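PDB 6MPR: malonate decarboxylase subunit alpha from Acinetobacter baumannii ATCC 17978, which probably transfers the acyl-carrier protein of malonate decarboxylase from its acetyl thioester to malonate, giving the malonyl thioester that is then decarboxylated. Local coordinates for residues Leu87-Met92 against Phe106-Arg112; Tyr143-Tyr147 against Arg350-Leu355; Leu279-Tyr284 against Leu541-Lys545. All blocks are in the same frame, centred on the assembly; numbering follows the deposited sequence. Where two conformers were deposited one is given.

Contact 1 closes first along the chain: it pairs the adjacent strands 90-94 and 111-116 of the eight-stranded parallel sheet in the first half of the protein. Contact 2 comes next, its centre 26 Å from that of contact 1, where helix 143-149, which follows the edge strand 136-140 of the same sheet, meets helix 350-359, which leads into strand 363-366 of the second sheet; it therefore joins the two halves, beside the second subunit. Contact 3, centred 31 Å from contact 2 and 49 Å from contact 1, ties helix 272-287 of the second half to the loop before helix 547-553. Segments of contacts 2 and 3 alternate along the chain, so neither closes before the other opens.

Contact 1: Leu87-Met92 against Phe106-Arg112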
ATOM      1  N   LEU A  87      29.802  15.232 -10.413  1.00 18.30           N
ATOM      2  CA  LEU A  87      28.441  14.718 -10.267  1.00 14.34           C
ATOM      3  C   LEU A  87      27.575  15.274 -11.393  1.00 21.70           C
ATOM      4  O   LEU A  87      27.237  16.461 -11.394  1.00 17.28           O
ATOM      5  CB  LEU A  87      27.845  15.083  -8.905  1.00 13.22           C
ATOM      6  CG  LEU A  87      28.628  14.602  -7.695  1.00 19.21           C
ATOM      7  CD1 LEU A  87      27.810  14.847  -6.424  1.00 15.64           C
ATOM      8  CD2 LEU A  87      28.976  13.136  -7.849  1.00 18.02           C
ATOM      9  N   HIS A  88      27.201  14.404 -12.331  1.00 18.29           N
ATOM     10  CA  HIS A  88      26.328  14.755 -13.442  1.00 17.61           C
ATOM     11  C   HIS A  88      25.438  13.558 -13.732  1.00 20.40           C
ATOM     12  O   HIS A  88      25.700  12.446 -13.269  1.00 14.75           O
ATOM     13  CB  HIS A  88      27.120  15.157 -14.693  1.00 19.48           C
ATOM     14  CG  HIS A  88      28.167  14.162 -15.081  1.00 24.68           C
ATOM     15  ND1 HIS A  88      27.904  13.079 -15.892  1.00 22.59           N
ATOM     16  CD2 HIS A  88      29.480  14.081 -14.760  1.00 25.63           C
ATOM     17  CE1 HIS A  88      29.008  12.374 -16.053  1.00 27.94           C
ATOM     18  NE2 HIS A  88      29.980  12.960 -15.378  1.00 23.30           N
ATOM     19  N   ASP A  89      24.357  13.808 -14.477  1.00 21.26           N
ATOM     20  CA  ASP A  89      23.417  12.762 -14.895  1.00 19.71           C
ATOM     21  C   ASP A  89      22.827  12.024 -13.705  1.00 19.28           C
ATOM     22  O   ASP A  89      22.488  10.837 -13.799  1.00 19.00           O
ATOM     23  CB  ASP A  89      24.071  11.772 -15.860  1.00 15.87           C
ATOM     24  CG  ASP A  89      24.367  12.397 -17.204  1.00 28.84           C
ATOM     25  OD1 ASP A  89      23.417  12.580 -17.990  1.00 32.05           O
ATOM     26  OD2 ASP A  89      25.538  12.750 -17.453  1.00 30.79           O
ATOM     27  N   LEU A  90      22.700  12.718 -12.579  1.00 15.30           N
ATOM     28  CA  LEU A  90      21.999  12.141 -11.443  1.00 12.24           C
ATOM     29  C   LEU A  90      20.533  11.917 -11.792  1.00 17.14           C
ATOM     30  O   LEU A  90      19.900  12.743 -12.449  1.00 14.32           O
ATOM     31  CB  LEU A  90      22.118  13.049 -10.212  1.00 13.07           C
ATOM     32  CG  LEU A  90      23.523  13.188  -9.617  1.00 12.88           C
ATOM     33  CD1 LEU A  90      23.491  13.818  -8.239  1.00 14.71           C
ATOM     34  CD2 LEU A  90      24.247  11.827  -9.598  1.00 15.04           C
ATOM     35  N   HIS A  91      20.004  10.783 -11.367  1.00 14.21           N
ATOM     36  CA  HIS A  91      18.596  10.452 -11.557  1.00 14.21           C
ATOM     37  C   HIS A  91      17.951  10.700 -10.202  1.00 13.65           C
ATOM     38  O   HIS A  91      18.128   9.914  -9.266  1.00 12.14           O
ATOM     39  CB  HIS A  91      18.447   9.011 -12.041  1.00 15.42           C
ATOM     40  CG  HIS A  91      17.032   8.553 -12.230  1.00 11.99           C
ATOM     41  ND1 HIS A  91      16.724   7.403 -12.918  1.00 14.88           N
ATOM     42  CD2 HIS A  91      15.849   9.068 -11.811  1.00 11.55           C
ATOM     43  CE1 HIS A  91      15.412   7.234 -12.933  1.00 18.21           C
ATOM     44  NE2 HIS A  91      14.857   8.227 -12.258  1.00 12.82           N
ATOM     45  N   MET A  92      17.249  11.823 -10.082  1.00  9.83           N
ATOM     46  CA  MET A  92      16.667  12.183  -8.796  1.00 11.27           C
ATOM     47  C   MET A  92      15.335  11.486  -8.617  1.00  9.40           C
ATOM     48  O   MET A  92      14.524  11.401  -9.550  1.00 11.76           O
ATOM     49  CB  MET A  92      16.479  13.697  -8.678  1.00 12.19           C
ATOM     50  CG  MET A  92      17.765  14.486  -8.905  1.00 18.04           C
ATOM     51  SD  MET A  92      19.150  13.965  -7.854  1.00 13.30           S
ATOM     52  CE  MET A  92      18.453  14.296  -6.225  1.00 15.07           C
ATOM     53  N   PHE A 106      19.011  20.570 -11.924  1.00 15.49           N
ATOM     54  CA  PHE A 106      18.865  20.323 -13.353  1.00 16.13           C
ATOM     55  C   PHE A 106      19.409  21.480 -14.169  1.00 21.88           C
ATOM     56  O   PHE A 106      20.117  21.264 -15.159  1.00 22.22           O
ATOM     57  CB  PHE A 106      17.398  20.042 -13.673  1.00 14.67           C
ATOM     58  CG  PHE A 106      16.866  18.833 -12.939  1.00 15.18           C
ATOM     59  CD1 PHE A 106      16.351  18.948 -11.650  1.00 17.71           C
ATOM     60  CD2 PHE A 106      16.917  17.580 -13.522  1.00 11.65           C
ATOM     61  CE1 PHE A 106      15.883  17.828 -10.964  1.00 15.27           C
ATOM     62  CE2 PHE A 106      16.457  16.464 -12.853  1.00 11.75           C
ATOM     63  CZ  PHE A 106      15.931  16.589 -11.561  1.00 11.23           C
ATOM     64  N   GLU A 107      19.117  22.711 -13.752  1.00 21.01           N
ATOM     65  CA  GLU A 107      19.716  23.866 -14.411  1.00 21.37           C
ATOM     66  C   GLU A 107      21.234  23.773 -14.423  1.00 25.51           C
ATOM     67  O   GLU A 107      21.874  24.100 -15.428  1.00 23.30           O
ATOM     68  CB  GLU A 107      19.264  25.142 -13.713  1.00 23.43           C
ATOM     69  CG  GLU A 107      19.617  26.407 -14.452  1.00 38.60           C
ATOM     70  CD  GLU A 107      19.012  27.620 -13.790  1.00 48.79           C
ATOM     71  OE1 GLU A 107      18.006  27.450 -13.067  1.00 50.71           O
ATOM     72  OE2 GLU A 107      19.542  28.736 -13.982  1.00 59.88           O
ATOM     73  N   LYS A 108      21.830  23.304 -13.325  1.00 24.97           N
ATOM     74  CA  LYS A 108      23.284  23.293 -13.203  1.00 22.07           C
ATOM     75  C   LYS A 108      23.943  22.081 -13.862  1.00 26.11           C
ATOM     76  O   LYS A 108      25.175  21.993 -13.857  1.00 23.85           O
ATOM     77  CB  LYS A 108      23.685  23.351 -11.721  1.00 24.99           C
ATOM     78  CG  LYS A 108      23.388  24.674 -11.035  1.00 26.54           C
ATOM     79  CD  LYS A 108      23.774  24.656  -9.566  1.00 30.88           C
ATOM     80  CE  LYS A 108      23.851  26.076  -9.018  1.00 37.59           C
ATOM     81  NZ  LYS A 108      24.180  26.099  -7.573  1.00 38.63           N
ATOM     82  N   GLY A 109      23.174  21.144 -14.410  1.00 23.50           N
ATOM     83  CA  GLY A 109      23.776  19.990 -15.041  1.00 25.11           C
ATOM     84  C   GLY A 109      24.207  18.905 -14.088  1.00 21.44           C
ATOM     85  O   GLY A 109      24.959  18.009 -14.487  1.00 21.44           O
ATOM     86  N   ILE A 110      23.759  18.965 -12.835  1.00 17.21           N
ATOM     87  CA  ILE A 110      24.073  17.919 -11.869  1.00 16.76           C
ATOM     88  C   ILE A 110      23.110  16.749 -12.021  1.00 22.23           C
ATOM     89  O   ILE A 110      23.524  15.584 -12.063  1.00 18.11           O
ATOM     90  CB  ILE A 110      24.049  18.501 -10.446  1.00 16.40           C
ATOM     91  CG1 ILE A 110      25.195  19.519 -10.291  1.00 18.47           C
ATOM     92  CG2 ILE A 110      24.104  17.376  -9.416  1.00 17.06           C
ATOM     93  CD1 ILE A 110      25.079  20.430  -9.081  1.00 21.06           C
ATOM     94  N   ALA A 111      21.821  17.050 -12.137  1.00 18.00           N
ATOM     95  CA  ALA A 111      20.770  16.061 -12.332  1.00 15.30           C
ATOM     96  C   ALA A 111      20.225  16.157 -13.753  1.00 15.25           C
ATOM     97  O   ALA A 111      20.247  17.227 -14.371  1.00 14.23           O
ATOM     98  CB  ALA A 111      19.635  16.266 -11.323  1.00 11.81           C
ATOM     99  N   ARG A 112      19.743  15.026 -14.281  1.00 12.94           N
ATOM    100  CA  ARG A 112      19.120  15.014 -15.606  1.00 15.47           C
ATOM    101  C   ARG A 112      17.719  14.409 -15.569  1.00 15.47           C
ATOM    102  O   ARG A 112      16.785  14.959 -16.160  1.00 21.93           O
ATOM    103  CB  ARG A 112      19.973  14.244 -16.612  1.00 16.56           C
ATOM    104  CG  ARG A 112      19.712  14.647 -18.065  1.00 31.47           C
ATOM    105  CD  ARG A 112      20.066  16.112 -18.217  1.00 36.79           C
ATOM    106  NE  ARG A 112      20.200  16.575 -19.591  1.00 43.51           N
ATOM    107  CZ  ARG A 112      20.918  17.639 -19.940  1.00 47.62           C
ATOM    108  NH1 ARG A 112      21.581  18.328 -19.015  1.00 44.93           N
ATOM    109  NH2 ARG A 112      20.988  18.011 -21.213  1.00 55.71           N
TER
HETATM  110  O   HOH W   1      23.344  15.959 -15.780  1.00 20.98           O
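Leu90 and Ala111 face each other as the bridged pair of two parallel strands, and the backbone around them is tightly joined. Leu90 N donates to Ile110 O over 3.0 Å, and Leu90 O in turn receives Arg112 N at 2.9 Å; both bonds are nearly straight, at 167° and 169°. Just before the bridge, Ile110 CA lies 3.5 Å from Leu87 O in a CA-H...O contact. On the face of the sheet that carries Leu90 and Ala111 the side chains that meet are apolar. Leu90 CD1 rests on Ile110 CG2 at 3.8 Å, the two side chains running side by side in the same direction. Met92 holds CG anti to its carbonyl carbon (chi1 -56°), which puts CG 3.5 Å from Ala111 CB and 3.9 Å from Phe106 CZ; bends further out carry the tip away. The small methyl of Ala111 suits this place because it sits against one face of the Phe106 ring and still admits the methionine.

Strand 90-94, helix 100-107 and strand 111-116 form a beta-alpha-beta crossover, with Leu105 of the helix covering Met92, Ile110 and Ala111. The turn from helix to second strand is a Schellman motif: Gly109 takes a positive phi, at which a CB would be jammed against the preceding carbonyl oxygen, hence glycine.

Toward the strand beginnings the join is looser and wetter. A water accepts from Asp89 N at 2.7 Å and donates to Gly109 O, joining two groups that do not bond directly. Exposed Asp89 runs alongside Arg112, but the charged groups stay apart, with OD1 of Asp89 5.4 Å from NE of Arg112. The Asp89 carboxylate instead receives His88 ND1 on the anti lone pair of OD2, close to the imidazole plane, a bond that steadies two polar side chains.

Contact 2: Tyr143-Tyr147 against Arg350-Leu355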
ATOM      1  N   TYR A 143       2.435   8.953  -3.927  1.00 10.46           N
ATOM      2  CA  TYR A 143       3.557   8.732  -3.007  1.00  8.33           C
ATOM      3  C   TYR A 143       3.918   7.256  -2.851  1.00  9.71           C
ATOM      4  O   TYR A 143       5.063   6.855  -3.085  1.00  8.49           O
ATOM      5  CB  TYR A 143       3.256   9.300  -1.616  1.00  7.86           C
ATOM      6  CG  TYR A 143       3.223  10.804  -1.514  1.00  7.65           C
ATOM      7  CD1 TYR A 143       4.226  11.593  -2.073  1.00  8.71           C
ATOM      8  CD2 TYR A 143       2.180  11.434  -0.839  1.00 13.42           C
ATOM      9  CE1 TYR A 143       4.181  12.970  -1.967  1.00  8.83           C
ATOM     10  CE2 TYR A 143       2.131  12.804  -0.733  1.00 13.28           C
ATOM     11  CZ  TYR A 143       3.130  13.562  -1.282  1.00 13.39           C
ATOM     12  OH  TYR A 143       3.081  14.927  -1.173  1.00 15.81           O
ATOM     13  N   ILE A 144       2.966   6.434  -2.402  1.00 13.31           N
ATOM     14  CA  ILE A 144       3.360   5.065  -2.089  1.00  8.74           C
ATOM     15  C   ILE A 144       3.615   4.244  -3.343  1.00  9.61           C
ATOM     16  O   ILE A 144       4.291   3.217  -3.262  1.00  9.03           O
ATOM     17  CB  ILE A 144       2.346   4.341  -1.184  1.00 10.87           C
ATOM     18  CG1 ILE A 144       0.983   4.220  -1.864  1.00 10.25           C
ATOM     19  CG2 ILE A 144       2.273   5.043   0.176  1.00 14.04           C
ATOM     20  CD1 ILE A 144       0.010   3.373  -1.073  1.00 12.46           C
ATOM     21  N   GLU A 145       3.105   4.675  -4.503  1.00 10.69           N
ATOM     22  CA  GLU A 145       3.546   4.088  -5.771  1.00  9.94           C
ATOM     23  C   GLU A 145       5.032   4.337  -6.002  1.00 11.35           C
ATOM     24  O   GLU A 145       5.778   3.427  -6.397  1.00 10.12           O
ATOM     25  CB  GLU A 145       2.702   4.664  -6.917  1.00  8.01           C
ATOM     26  CG  GLU A 145       3.077   4.218  -8.323  1.00  8.43           C
ATOM     27  CD  GLU A 145       2.340   5.042  -9.383  1.00 12.31           C
ATOM     28  OE1 GLU A 145       2.358   4.649 -10.571  1.00 11.62           O
ATOM     29  OE2 GLU A 145       1.774   6.106  -9.029  1.00 11.92           O
ATOM     30  N   LEU A 146       5.488   5.565  -5.754  1.00  8.53           N
ATOM     31  CA  LEU A 146       6.906   5.859  -5.919  1.00  7.54           C
ATOM     32  C   LEU A 146       7.739   5.051  -4.924  1.00 10.15           C
ATOM     33  O   LEU A 146       8.771   4.482  -5.298  1.00  8.92           O
ATOM     34  CB  LEU A 146       7.158   7.370  -5.772  1.00  7.50           C
ATOM     35  CG  LEU A 146       8.593   7.862  -5.999  1.00  8.01           C
ATOM     36  CD1 LEU A 146       9.025   7.611  -7.428  1.00 10.32           C
ATOM     37  CD2 LEU A 146       8.731   9.344  -5.681  1.00 12.20           C
ATOM     38  N   TYR A 147       7.305   4.967  -3.653  1.00  7.14           N
ATOM     39  CA  TYR A 147       8.068   4.153  -2.699  1.00  7.00           C
ATOM     40  C   TYR A 147       8.187   2.714  -3.183  1.00 10.58           C
ATOM     41  O   TYR A 147       9.213   2.055  -2.963  1.00 11.39           O
ATOM     42  CB  TYR A 147       7.424   4.119  -1.306  1.00 12.05           C
ATOM     43  CG  TYR A 147       7.043   5.432  -0.670  1.00 11.77           C
ATOM     44  CD1 TYR A 147       7.689   6.611  -0.998  1.00 11.24           C
ATOM     45  CD2 TYR A 147       6.017   5.477   0.294  1.00  8.42           C
ATOM     46  CE1 TYR A 147       7.313   7.809  -0.423  1.00  7.85           C
ATOM     47  CE2 TYR A 147       5.632   6.668   0.871  1.00 12.51           C
ATOM     48  CZ  TYR A 147       6.285   7.830   0.512  1.00 13.06           C
ATOM     49  OH  TYR A 147       5.931   9.026   1.081  1.00 13.40           O
ATOM     50  N   ARG A 350       4.274   8.057   6.630  1.00  8.62           N
ATOM     51  CA  ARG A 350       3.481   8.396   5.445  1.00  8.96           C
ATOM     52  C   ARG A 350       3.104   7.148   4.655  1.00  9.93           C
ATOM     53  O   ARG A 350       1.969   7.040   4.165  1.00  8.59           O
ATOM     54  CB  ARG A 350       4.218   9.414   4.556  1.00 11.49           C
ATOM     55  CG  ARG A 350       3.474   9.701   3.223  1.00  8.89           C
ATOM     56  CD  ARG A 350       3.893  11.028   2.579  1.00  8.51           C
ATOM     57  NE  ARG A 350       3.249  12.162   3.243  1.00 12.49           N
ATOM     58  CZ  ARG A 350       3.874  13.064   3.996  1.00 10.86           C
ATOM     59  NH1 ARG A 350       5.183  12.998   4.169  1.00  9.51           N
ATOM     60  NH2 ARG A 350       3.191  14.050   4.574  1.00 12.28           N
ATOM     61  N   MET A 351       4.012   6.178   4.542  1.00  8.19           N
ATOM     62  CA  MET A 351       3.668   4.950   3.826  0.56 10.07           C
ATOM     63  C   MET A 351       2.505   4.227   4.496  1.00  9.41           C
ATOM     64  O   MET A 351       1.543   3.811   3.828  1.00  7.71           O
ATOM     65  CB  MET A 351       4.874   4.018   3.717  0.56 11.10           C
ATOM     66  CG  MET A 351       4.481   2.671   3.107  0.56 10.64           C
ATOM     67  SD  MET A 351       5.701   1.915   2.040  0.56 35.17           S
ATOM     68  CE  MET A 351       6.711   1.006   3.189  0.56 36.79           C
ATOM     69  N   MET A 352       2.566   4.065   5.823  1.00  9.03           N
ATOM     70  CA  MET A 352       1.508   3.331   6.518  1.00 10.84           C
ATOM     71  C   MET A 352       0.186   4.082   6.474  1.00 11.04           C
ATOM     72  O   MET A 352      -0.884   3.475   6.295  1.00  8.91           O
ATOM     73  CB  MET A 352       1.941   3.046   7.957  1.00  8.08           C
ATOM     74  CG  MET A 352       0.950   2.256   8.808  1.00 11.66           C
ATOM     75  SD  MET A 352       1.681   1.992  10.448  1.00 16.05           S
ATOM     76  CE  MET A 352       2.884   0.722  10.055  1.00 12.55           C
ATOM     77  N   CYS A 353       0.249   5.404   6.607  1.00  8.53           N
ATOM     78  CA  CYS A 353      -0.964   6.203   6.610  1.00  9.54           C
ATOM     79  C   CYS A 353      -1.602   6.235   5.225  1.00  8.25           C
ATOM     80  O   CYS A 353      -2.822   6.126   5.100  1.00  8.95           O
ATOM     81  CB  CYS A 353      -0.630   7.612   7.091  1.00  7.75           C
ATOM     82  SG  CYS A 353      -2.028   8.542   7.676  1.00 10.51           S
ATOM     83  N   GLN A 354      -0.791   6.395   4.173  1.00  7.91           N
ATOM     84  CA  GLN A 354      -1.330   6.333   2.810  1.00  9.73           C
ATOM     85  C   GLN A 354      -1.922   4.961   2.507  1.00  7.15           C
ATOM     86  O   GLN A 354      -2.976   4.862   1.868  1.00  8.55           O
ATOM     87  CB  GLN A 354      -0.239   6.666   1.799  1.00 12.46           C
ATOM     88  CG  GLN A 354       0.061   8.147   1.658  1.00  9.85           C
ATOM     89  CD  GLN A 354      -0.999   8.875   0.868  1.00  9.83           C
ATOM     90  OE1 GLN A 354      -1.576   8.319  -0.067  1.00  9.50           O
ATOM     91  NE2 GLN A 354      -1.267  10.122   1.236  1.00 10.48           N
ATOM     92  N   LEU A 355      -1.257   3.887   2.958  1.00  8.83           N
ATOM     93  CA  LEU A 355      -1.822   2.550   2.775  1.00 12.97           C
ATOM     94  C   LEU A 355      -3.191   2.432   3.443  1.00  9.64           C
ATOM     95  O   LEU A 355      -4.144   1.908   2.847  1.00 10.54           O
ATOM     96  CB  LEU A 355      -0.868   1.496   3.335  1.00 12.49           C
ATOM     97  CG  LEU A 355      -1.135   0.072   2.849  1.00 29.58           C
ATOM     98  CD1 LEU A 355      -1.082  -0.001   1.315  1.00 25.25           C
ATOM     99  CD2 LEU A 355      -0.133  -0.883   3.483  1.00 38.22           C
TER
HETATM  100  O   HOH W   2       0.307   7.717  -2.063  1.00 10.51           O
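Ile144, which has the most surface buried here, pushes its CG2 methyl against Gln354, 3.4 Å from CB, and over the backbone of Met351. With CG1 set between the backbone N and the carbonyl carbon (chi1 62°), its two branches spread: CG2 takes Gln354 and Met351, while CD1 reaches Leu355 CD1 at 4.3 Å. A beta-branched residue thus fills the middle of the interface in two directions. Beside it, a water accepts from Ile144 N and donates to Gln354 OE1 at 2.8 Å, giving the buried amide oxygen a partner besides Asn393.

Tyr147 is next in buried surface. The Tyr147 and Met351 side chains slide past each other in opposite directions, with Tyr147 CD2 3.9 Å from Met351 CB. Over these segments the helix axes approach to 9.9 Å and cross at -125°, which brings the helix after the edge strand of the first sheet onto a helix of the second half; Met351 also meets its own counterpart in the second subunit.

Arg350 extends from the other helix, between the two tyrosines. Its CD stands over one face of the Tyr143 ring, 4.2 Å from the centroid, as a CH-pi contact, whereas the guanidinium itself is too distant for more than a weak cation-pi attraction. The same CD is 3.2 Å from Tyr147 OH, whose hydrogen bond goes to Asp180. A bend at chi3 (-78°) carries the guanidinium off the straight line of the chain, where NH2 bonds Gln69 and NH1 forms salt bridges with Glu179 and Asp180, which probably offset the buried charge.

Contact 3: Leu279-Tyr284 against Leu541-Lys545; sequences LILPTY and LLAAK
Leu279 and Thr283, on one side of helix 272-287, hold the irregular segment 541-545 that leads into helix 547-553. The helix is itself uneven where 541-545 packs onto it: a wider pi-type turn spans 281-284, with a kink where the N atoms of Pro282 and Thr283 make no bond to the turn before. Proline, with no N-H to give, suits such a break.

Two hydrogen bonds make the polar part. Leu279 O, which the irregular turn leaves available, accepts from Ala543 N at 2.9 Å, with the donor tilted 30° from the carbonyl plane. The second comes from the Thr283 hydroxyl, whose OG1 gives its proton to Leu541 O at 2.6 Å, a short bond lying in the carbonyl plane. Thr283 OG1 sits between its own backbone N and carbonyl carbon (chi1 53°), which aims it at the loop, while the methyl CG2 lies 4.4 Å from Ala543 CB. Threonine thus supplies both a donor and an apolar flank.

The apolar contacts add to these bonds. Leu542 starts away from the helix, yet its CD2 returns to lie 3.7 Å from Leu279 CB and also touches Ile280 CG2. That same isoleucine methyl meets Leu541 CB at 4.0 Å, and Leu541 CD1 lies 4.3 Å from Tyr284 CB. Ile280 packs further onto helix 244-261. Leu279 CD2 reaches Ala544 CB at 4.1 Å; the small alanines let the loop lie close, Ala544 being backed by Leu550 and Trp553. Buried Ala544 O, beside Leu279 CD1, has no hydrogen-bonding partner in the model.

Within the loop, Lys545 curls back rather than reaching the helix: its chain bends at chi2 (66°), and NZ donates to Leu542 O at 2.7 Å.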
ATOM      1  N   LEU A 279     -14.638  21.925  11.449  1.00 17.12           N
ATOM      2  CA  LEU A 279     -15.038  22.930  12.431  1.00 13.41           C
ATOM      3  C   LEU A 279     -16.543  23.005  12.675  1.00 17.33           C
ATOM      4  O   LEU A 279     -16.955  23.625  13.663  1.00 16.08           O
ATOM      5  CB  LEU A 279     -14.520  24.311  12.020  1.00 13.96           C
ATOM      6  CG  LEU A 279     -13.007  24.453  12.216  1.00 16.02           C
ATOM      7  CD1 LEU A 279     -12.490  25.756  11.607  1.00 19.06           C
ATOM      8  CD2 LEU A 279     -12.662  24.369  13.698  1.00 15.03           C
ATOM      9  N   ILE A 280     -17.380  22.394  11.838  1.00 14.46           N
ATOM     10  CA  ILE A 280     -18.808  22.388  12.123  1.00 14.64           C
ATOM     11  C   ILE A 280     -19.313  21.023  12.561  1.00 18.20           C
ATOM     12  O   ILE A 280     -20.492  20.902  12.897  1.00 13.83           O
ATOM     13  CB  ILE A 280     -19.664  22.924  10.950  1.00 14.17           C
ATOM     14  CG1 ILE A 280     -19.696  21.955   9.771  1.00 18.53           C
ATOM     15  CG2 ILE A 280     -19.238  24.327  10.535  1.00 16.59           C
ATOM     16  CD1 ILE A 280     -20.710  22.332   8.718  1.00 19.23           C
ATOM     17  N   LEU A 281     -18.468  19.996  12.593  1.00 14.47           N
ATOM     18  CA  LEU A 281     -18.887  18.769  13.267  1.00 16.02           C
ATOM     19  C   LEU A 281     -19.390  19.029  14.681  1.00 16.45           C
ATOM     20  O   LEU A 281     -20.489  18.558  15.009  1.00 14.85           O
ATOM     21  CB  LEU A 281     -17.749  17.740  13.266  1.00 18.86           C
ATOM     22  CG  LEU A 281     -17.533  17.006  11.951  1.00 17.25           C
ATOM     23  CD1 LEU A 281     -16.273  16.176  12.078  1.00 12.50           C
ATOM     24  CD2 LEU A 281     -18.749  16.126  11.641  1.00 17.49           C
ATOM     25  N   PRO A 282     -18.693  19.784  15.542  1.00 17.13           N
ATOM     26  CA  PRO A 282     -19.175  19.932  16.923  1.00 17.24           C
ATOM     27  C   PRO A 282     -20.357  20.873  17.074  1.00 17.93           C
ATOM     28  O   PRO A 282     -20.882  21.005  18.188  1.00 16.42           O
ATOM     29  CB  PRO A 282     -17.944  20.487  17.670  1.00 23.06           C
ATOM     30  CG  PRO A 282     -16.772  20.231  16.751  1.00 15.33           C
ATOM     31  CD  PRO A 282     -17.343  20.358  15.385  1.00 16.57           C
ATOM     32  N   THR A 283     -20.782  21.547  16.007  1.00 17.16           N
ATOM     33  CA  THR A 283     -21.930  22.448  16.059  1.00 18.46           C
ATOM     34  C   THR A 283     -23.056  21.902  15.189  1.00 17.91           C
ATOM     35  O   THR A 283     -24.048  21.391  15.710  1.00 17.91           O
ATOM     36  CB  THR A 283     -21.536  23.858  15.613  1.00 19.97           C
ATOM     37  OG1 THR A 283     -20.907  23.786  14.328  1.00 17.40           O
ATOM     38  CG2 THR A 283     -20.574  24.493  16.607  1.00 20.68           C
ATOM     39  N   TYR A 284     -22.917  21.974  13.867  1.00 19.48           N
ATOM     40  CA  TYR A 284     -23.941  21.422  12.987  1.00 20.10           C
ATOM     41  C   TYR A 284     -24.054  19.910  13.149  1.00 20.52           C
ATOM     42  O   TYR A 284     -25.162  19.363  13.218  1.00 22.45           O
ATOM     43  CB  TYR A 284     -23.622  21.796  11.544  1.00 20.66           C
ATOM     44  CG  TYR A 284     -24.613  21.280  10.535  1.00 15.46           C
ATOM     45  CD1 TYR A 284     -25.927  21.729  10.539  1.00 16.22           C
ATOM     46  CD2 TYR A 284     -24.224  20.373   9.551  1.00 20.25           C
ATOM     47  CE1 TYR A 284     -26.839  21.268   9.593  1.00 19.93           C
ATOM     48  CE2 TYR A 284     -25.126  19.907   8.604  1.00 18.29           C
ATOM     49  CZ  TYR A 284     -26.429  20.355   8.634  1.00 21.63           C
ATOM     50  OH  TYR A 284     -27.323  19.892   7.692  1.00 20.84           O
ATOM     51  N   LEU A 541     -21.524  29.185  12.559  1.00 20.44           N
ATOM     52  CA  LEU A 541     -21.526  27.741  12.766  1.00 19.56           C
ATOM     53  C   LEU A 541     -20.143  27.192  13.105  1.00 17.79           C
ATOM     54  O   LEU A 541     -20.047  26.096  13.671  1.00 19.55           O
ATOM     55  CB  LEU A 541     -22.051  27.026  11.525  1.00 22.42           C
ATOM     56  CG  LEU A 541     -23.536  26.688  11.505  1.00 30.50           C
ATOM     57  CD1 LEU A 541     -23.851  25.869  10.272  1.00 20.91           C
ATOM     58  CD2 LEU A 541     -23.922  25.933  12.780  1.00 25.11           C
ATOM     59  N   LEU A 542     -19.077  27.906  12.754  1.00 22.71           N
ATOM     60  CA  LEU A 542     -17.728  27.409  13.015  1.00 15.44           C
ATOM     61  C   LEU A 542     -17.454  27.328  14.515  1.00 19.10           C
ATOM     62  O   LEU A 542     -17.683  28.292  15.248  1.00 18.98           O
ATOM     63  CB  LEU A 542     -16.707  28.321  12.338  1.00 17.48           C
ATOM     64  CG  LEU A 542     -16.750  28.357  10.810  1.00 17.37           C
ATOM     65  CD1 LEU A 542     -15.951  29.541  10.297  1.00 20.86           C
ATOM     66  CD2 LEU A 542     -16.217  27.048  10.207  1.00 17.27           C
ATOM     67  N   ALA A 543     -16.944  26.175  14.970  1.00 19.29           N
ATOM     68  CA  ALA A 543     -16.570  26.040  16.377  1.00 18.57           C
ATOM     69  C   ALA A 543     -15.434  26.982  16.746  1.00 18.81           C
ATOM     70  O   ALA A 543     -15.308  27.379  17.908  1.00 17.50           O
ATOM     71  CB  ALA A 543     -16.170  24.595  16.692  1.00 14.93           C
ATOM     72  N   ALA A 544     -14.587  27.327  15.780  1.00 19.95           N
ATOM     73  CA  ALA A 544     -13.534  28.314  15.973  1.00 19.12           C
ATOM     74  C   ALA A 544     -13.541  29.256  14.780  1.00 20.85           C
ATOM     75  O   ALA A 544     -13.571  28.803  13.632  1.00 21.64           O
ATOM     76  CB  ALA A 544     -12.160  27.642  16.127  1.00 18.94           C
ATOM     77  N   LYS A 545     -13.512  30.560  15.053  1.00 16.43           N
ATOM     78  CA  LYS A 545     -13.552  31.595  14.024  1.00 16.40           C
ATOM     79  C   LYS A 545     -12.172  32.065  13.581  1.00 20.89           C
ATOM     80  O   LYS A 545     -12.065  32.756  12.560  1.00 24.57           O
ATOM     81  CB  LYS A 545     -14.343  32.807  14.534  1.00 25.32           C
ATOM     82  CG  LYS A 545     -15.850  32.727  14.337  1.00 32.73           C
ATOM     83  CD  LYS A 545     -16.462  31.627  15.172  1.00 33.02           C
ATOM     84  CE  LYS A 545     -17.977  31.752  15.225  1.00 31.49           C
ATOM     85  NZ  LYS A 545     -18.552  30.734  16.143  1.00 34.74           N
TER